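Local coordinates for protein-glutamine gamma-glutamyltransferase (Pagrus major, PDB 1G0D) that probably cross-links proteins in a calcium-dependent way, joining peptide-bound glutamine to the amine of lysine or to small primary amines, at residues L582-K594 against P600-P612. Sequence-based numbering, arbitrary orientation.
Sequences LSTPELLVQVPGK and PLTAYVSFTNPLP
Pro585 opens the contact by setting CG against the ring of Phe607, 3.4 Å from CD1, while its CD meets Pro610 CG, the two proline rings crossing at about a right angle. Both segments belong to the C-terminal immunoglobulin-like domain, a beta sandwich, in which 588-590 is an outermost strand of its sheet and runs antiparallel to 601-608, whose other neighbour is 644-651. Leu587 turns into the sandwich. Its CG lies anti to the carbonyl carbon (chi1 -57°), from where CD2 reaches Phe607 CB at 3.9 Å and CD1 runs alongside Val605 CG2; Val663 of the facing sheet touches the same leucine, and Phe665 meets the Phe607 ring. Leu588 pairs with Ser606 through two backbone bonds, Leu588 N to Ser606 O and Ser606 N to Leu588 O, both 3.1 Å, the second clearly bent (137° at the hydrogen). Next comes Val589, in a non-hydrogen-bonded pair with Val605, both side chains on the buried face, where Leu661 packs on Val589 and Val647 on Val605. Gln590 and Tyr604 share the opposite face and form the second hydrogen-bonded pair, Gln590 N to Tyr604 O being 2.8 Å and Tyr604 N to Gln590 O 2.6 Å. Val591 returns to the inner side, its CB 4.0 Å from Ala603 CB and its CG2 near both methyls of Leu601. Pro592 brings its CD to the edge of the Tyr604 ring, near its plane, the two side chains crossing at about a right angle. Replacing Tyr604 by an alanine would probably strip Pro592 of the ring edge it packs on and leave a gap beside it. The tyrosine's CG stands beside its own backbone N (chi1 -62°), which carries the ring edge past Gln590 O to bring CD1 within 3.7 Å of Pro592 CD.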
loop_
_atom_site.group_PDB
_atom_site.type_symbol
_atom_site.label_atom_id
_atom_site.label_comp_id
_atom_site.label_asym_id
_atom_site.label_seq_id
_atom_site.Cartn_x
_atom_site.Cartn_y
_atom_site.Cartn_z
ATOM N N LEU A 582 15.728 -9.209 13.484
ATOM C CA LEU A 582 17.117 -9.540 13.188
ATOM C C LEU A 582 17.365 -9.191 11.712
ATOM O O LEU A 582 16.623 -9.649 10.838
ATOM C CB LEU A 582 17.368 -11.034 13.455
ATOM C CG LEU A 582 17.689 -11.588 14.854
ATOM C CD1 LEU A 582 17.095 -10.759 15.906
ATOM C CD2 LEU A 582 17.128 -12.954 14.991
ATOM N N SER A 583 18.414 -8.401 11.439
ATOM C CA SER A 583 18.723 -7.934 10.074
ATOM C C SER A 583 19.308 -8.902 9.066
ATOM O O SER A 583 19.957 -9.860 9.439
ATOM C CB SER A 583 19.647 -6.697 10.117
ATOM O OG SER A 583 20.640 -6.731 11.129
ATOM N N THR A 584 19.068 -8.641 7.779
ATOM C CA THR A 584 19.635 -9.456 6.706
ATOM C C THR A 584 20.671 -8.549 6.033
ATOM O O THR A 584 20.597 -7.323 6.139
ATOM C CB THR A 584 18.590 -9.909 5.680
ATOM O OG1 THR A 584 17.692 -8.831 5.405
ATOM C CG2 THR A 584 17.802 -11.109 6.214
ATOM N N PRO A 585 21.656 -9.129 5.338
ATOM C CA PRO A 585 22.620 -8.208 4.731
ATOM C C PRO A 585 21.956 -7.322 3.704
ATOM O O PRO A 585 20.924 -7.695 3.151
ATOM C CB PRO A 585 23.677 -9.129 4.118
ATOM C CG PRO A 585 22.994 -10.470 3.948
ATOM C CD PRO A 585 21.943 -10.543 5.029
ATOM N N GLU A 586 22.543 -6.146 3.471
ATOM C CA GLU A 586 22.026 -5.202 2.493
ATOM C C GLU A 586 22.751 -5.258 1.157
ATOM O O GLU A 586 23.931 -4.931 1.068
ATOM C CB GLU A 586 22.099 -3.785 3.004
ATOM C CG GLU A 586 21.163 -2.914 2.203
ATOM C CD GLU A 586 21.502 -1.446 2.260
ATOM O OE1 GLU A 586 22.101 -1.015 3.287
ATOM O OE2 GLU A 586 21.155 -0.737 1.271
ATOM N N LEU A 587 22.017 -5.636 0.116
ATOM C CA LEU A 587 22.585 -5.772 -1.218
ATOM C C LEU A 587 23.275 -4.506 -1.687
ATOM O O LEU A 587 22.809 -3.404 -1.416
ATOM C CB LEU A 587 21.496 -6.179 -2.246
ATOM C CG LEU A 587 20.680 -7.466 -1.988
ATOM C CD1 LEU A 587 19.794 -7.840 -3.203
ATOM C CD2 LEU A 587 21.655 -8.591 -1.674
ATOM N N LEU A 588 24.400 -4.695 -2.379
ATOM C CA LEU A 588 25.187 -3.622 -2.976
ATOM C C LEU A 588 24.776 -3.628 -4.419
ATOM O O LEU A 588 25.167 -4.521 -5.203
ATOM C CB LEU A 588 26.665 -3.930 -2.920
ATOM C CG LEU A 588 27.633 -2.758 -2.831
ATOM C CD1 LEU A 588 28.829 -3.098 -3.642
ATOM C CD2 LEU A 588 27.006 -1.503 -3.315
ATOM N N VAL A 589 23.944 -2.655 -4.764
ATOM C CA VAL A 589 23.481 -2.554 -6.124
ATOM C C VAL A 589 24.211 -1.369 -6.757
ATOM O O VAL A 589 24.234 -0.268 -6.191
ATOM C CB VAL A 589 21.973 -2.372 -6.146
ATOM C CG1 VAL A 589 21.466 -2.537 -7.534
ATOM C CG2 VAL A 589 21.319 -3.396 -5.250
ATOM N N GLN A 590 24.852 -1.624 -7.908
ATOM C CA GLN A 590 25.617 -0.613 -8.638
ATOM C C GLN A 590 25.434 -0.752 -10.138
ATOM O O GLN A 590 25.499 -1.837 -10.683
ATOM C CB GLN A 590 27.103 -0.755 -8.340
ATOM C CG GLN A 590 27.454 -0.805 -6.872
ATOM C CD GLN A 590 28.886 -1.278 -6.615
ATOM O OE1 GLN A 590 29.753 -0.485 -6.227
ATOM N NE2 GLN A 590 29.138 -2.577 -6.821
ATOM N N VAL A 591 25.189 0.353 -10.815
ATOM C CA VAL A 591 25.067 0.286 -12.248
ATOM C C VAL A 591 25.879 1.486 -12.730
ATOM O O VAL A 591 25.353 2.534 -13.050
ATOM C CB VAL A 591 23.586 0.291 -12.634
ATOM C CG1 VAL A 591 22.842 1.056 -11.666
ATOM C CG2 VAL A 591 23.391 0.790 -14.006
ATOM N N PRO A 592 27.214 1.321 -12.772
ATOM C CA PRO A 592 28.239 2.293 -13.171
ATOM C C PRO A 592 28.216 2.961 -14.567
ATOM O O PRO A 592 27.729 2.400 -15.565
ATOM C CB PRO A 592 29.538 1.538 -12.903
ATOM C CG PRO A 592 29.148 0.130 -13.041
ATOM C CD PRO A 592 27.818 0.024 -12.437
ATOM N N GLY A 593 28.754 4.184 -14.601
ATOM C CA GLY A 593 28.813 4.959 -15.824
ATOM C C GLY A 593 27.481 5.585 -16.184
ATOM O O GLY A 593 26.434 5.120 -15.730
ATOM N N LYS A 594 27.516 6.641 -16.999
ATOM C CA LYS A 594 26.301 7.340 -17.453
ATOM C C LYS A 594 25.234 6.437 -18.110
ATOM O O LYS A 594 25.525 5.641 -19.003
ATOM C CB LYS A 594 26.695 8.460 -18.421
ATOM C CG LYS A 594 25.526 9.281 -18.943
ATOM C CD LYS A 594 25.873 10.763 -18.951
ATOM C CE LYS A 594 25.135 11.524 -20.059
ATOM N NZ LYS A 594 25.535 11.146 -21.463
ATOM N N PRO A 600 22.204 0.025 -23.821
ATOM C CA PRO A 600 22.554 -1.117 -22.983
ATOM C C PRO A 600 23.497 -0.813 -21.842
ATOM O O PRO A 600 24.572 -0.261 -22.058
ATOM C CB PRO A 600 23.175 -2.090 -23.977
ATOM C CG PRO A 600 22.480 -1.766 -25.276
ATOM C CD PRO A 600 22.397 -0.272 -25.251
ATOM N N LEU A 601 23.103 -1.196 -20.623
ATOM C CA LEU A 601 23.961 -0.977 -19.453
ATOM C C LEU A 601 23.991 -2.224 -18.575
ATOM O O LEU A 601 23.145 -3.124 -18.737
ATOM C CB LEU A 601 23.501 0.225 -18.612
ATOM C CG LEU A 601 22.030 0.411 -18.280
ATOM C CD1 LEU A 601 21.552 -0.713 -17.394
ATOM C CD2 LEU A 601 21.850 1.742 -17.598
ATOM N N THR A 602 24.965 -2.260 -17.652
ATOM C CA THR A 602 25.165 -3.378 -16.719
ATOM C C THR A 602 25.088 -2.947 -15.253
ATOM O O THR A 602 25.815 -2.048 -14.797
ATOM C CB THR A 602 26.540 -4.089 -16.964
ATOM O OG1 THR A 602 26.582 -4.542 -18.312
ATOM C CG2 THR A 602 26.717 -5.321 -16.081
ATOM N N ALA A 603 24.186 -3.632 -14.545
ATOM C CA ALA A 603 23.909 -3.449 -13.125
ATOM C C ALA A 603 24.582 -4.608 -12.400
ATOM O O ALA A 603 24.574 -5.749 -12.877
ATOM C CB ALA A 603 22.389 -3.469 -12.877
ATOM N N TYR A 604 25.137 -4.301 -11.234
ATOM C CA TYR A 604 25.885 -5.249 -10.425
ATOM C C TYR A 604 25.385 -5.370 -9.005
ATOM O O TYR A 604 25.368 -4.390 -8.271
ATOM C CB TYR A 604 27.341 -4.809 -10.346
ATOM C CG TYR A 604 28.024 -4.769 -11.681
ATOM C CD1 TYR A 604 28.001 -3.623 -12.464
ATOM C CD2 TYR A 604 28.660 -5.904 -12.190
ATOM C CE1 TYR A 604 28.588 -3.611 -13.731
ATOM C CE2 TYR A 604 29.245 -5.904 -13.446
ATOM C CZ TYR A 604 29.204 -4.760 -14.219
ATOM O OH TYR A 604 29.739 -4.787 -15.491
ATOM N N VAL A 605 25.008 -6.570 -8.590
ATOM C CA VAL A 605 24.561 -6.738 -7.220
ATOM C C VAL A 605 25.466 -7.762 -6.535
ATOM O O VAL A 605 25.919 -8.714 -7.158
ATOM C CB VAL A 605 23.048 -7.114 -7.184
ATOM C CG1 VAL A 605 22.689 -7.910 -8.403
ATOM C CG2 VAL A 605 22.699 -7.786 -5.884
ATOM N N SER A 606 25.762 -7.528 -5.260
ATOM C CA SER A 606 26.656 -8.405 -4.514
ATOM C C SER A 606 26.481 -8.350 -2.994
ATOM O O SER A 606 26.140 -7.313 -2.449
ATOM C CB SER A 606 28.094 -8.003 -4.831
ATOM O OG SER A 606 28.647 -7.196 -3.797
ATOM N N PHE A 607 26.734 -9.459 -2.303
ATOM C CA PHE A 607 26.647 -9.482 -0.836
ATOM C C PHE A 607 27.483 -10.625 -0.271
ATOM O O PHE A 607 28.064 -11.402 -1.012
ATOM C CB PHE A 607 25.166 -9.539 -0.345
ATOM C CG PHE A 607 24.588 -10.934 -0.180
ATOM C CD1 PHE A 607 24.472 -11.507 1.084
ATOM C CD2 PHE A 607 24.077 -11.635 -1.277
ATOM C CE1 PHE A 607 23.857 -12.747 1.261
ATOM C CE2 PHE A 607 23.460 -12.877 -1.114
ATOM C CZ PHE A 607 23.351 -13.431 0.168
ATOM N N THR A 608 27.577 -10.688 1.048
ATOM C CA THR A 608 28.341 -11.735 1.705
ATOM C C THR A 608 27.461 -12.556 2.624
ATOM O O THR A 608 26.815 -12.020 3.501
ATOM C CB THR A 608 29.489 -11.145 2.558
ATOM O OG1 THR A 608 30.511 -10.617 1.704
ATOM C CG2 THR A 608 30.104 -12.219 3.424
ATOM N N ASN A 609 27.437 -13.860 2.416
ATOM C CA ASN A 609 26.670 -14.762 3.258
ATOM C C ASN A 609 27.021 -14.555 4.747
ATOM O O ASN A 609 28.140 -14.807 5.161
ATOM C CB ASN A 609 27.004 -16.186 2.852
ATOM C CG ASN A 609 26.195 -17.205 3.588
ATOM O OD1 ASN A 609 25.369 -16.860 4.429
ATOM N ND2 ASN A 609 26.426 -18.480 3.278
ATOM N N PRO A 610 26.076 -14.059 5.561
ATOM C CA PRO A 610 26.353 -13.846 6.990
ATOM C C PRO A 610 26.072 -15.148 7.773
ATOM O O PRO A 610 26.274 -15.242 8.993
ATOM C CB PRO A 610 25.364 -12.754 7.374
ATOM C CG PRO A 610 24.173 -13.100 6.571
ATOM C CD PRO A 610 24.700 -13.656 5.233
ATOM N N LEU A 611 25.582 -16.142 7.042
ATOM C CA LEU A 611 25.250 -17.434 7.600
ATOM C C LEU A 611 26.411 -18.426 7.485
ATOM O O LEU A 611 27.055 -18.551 6.445
ATOM C CB LEU A 611 24.028 -17.987 6.870
ATOM C CG LEU A 611 22.686 -17.903 7.572
ATOM C CD1 LEU A 611 22.467 -16.540 8.131
ATOM C CD2 LEU A 611 21.618 -18.313 6.588
ATOM N N PRO A 612 26.695 -19.141 8.571
ATOM C CA PRO A 612 27.779 -20.118 8.538
ATOM C C PRO A 612 27.213 -21.397 7.907
ATOM O O PRO A 612 27.580 -22.509 8.269
ATOM C CB PRO A 612 28.132 -20.295 10.008
ATOM C CG PRO A 612 26.816 -20.052 10.726
ATOM C CD PRO A 612 26.026 -19.086 9.883
#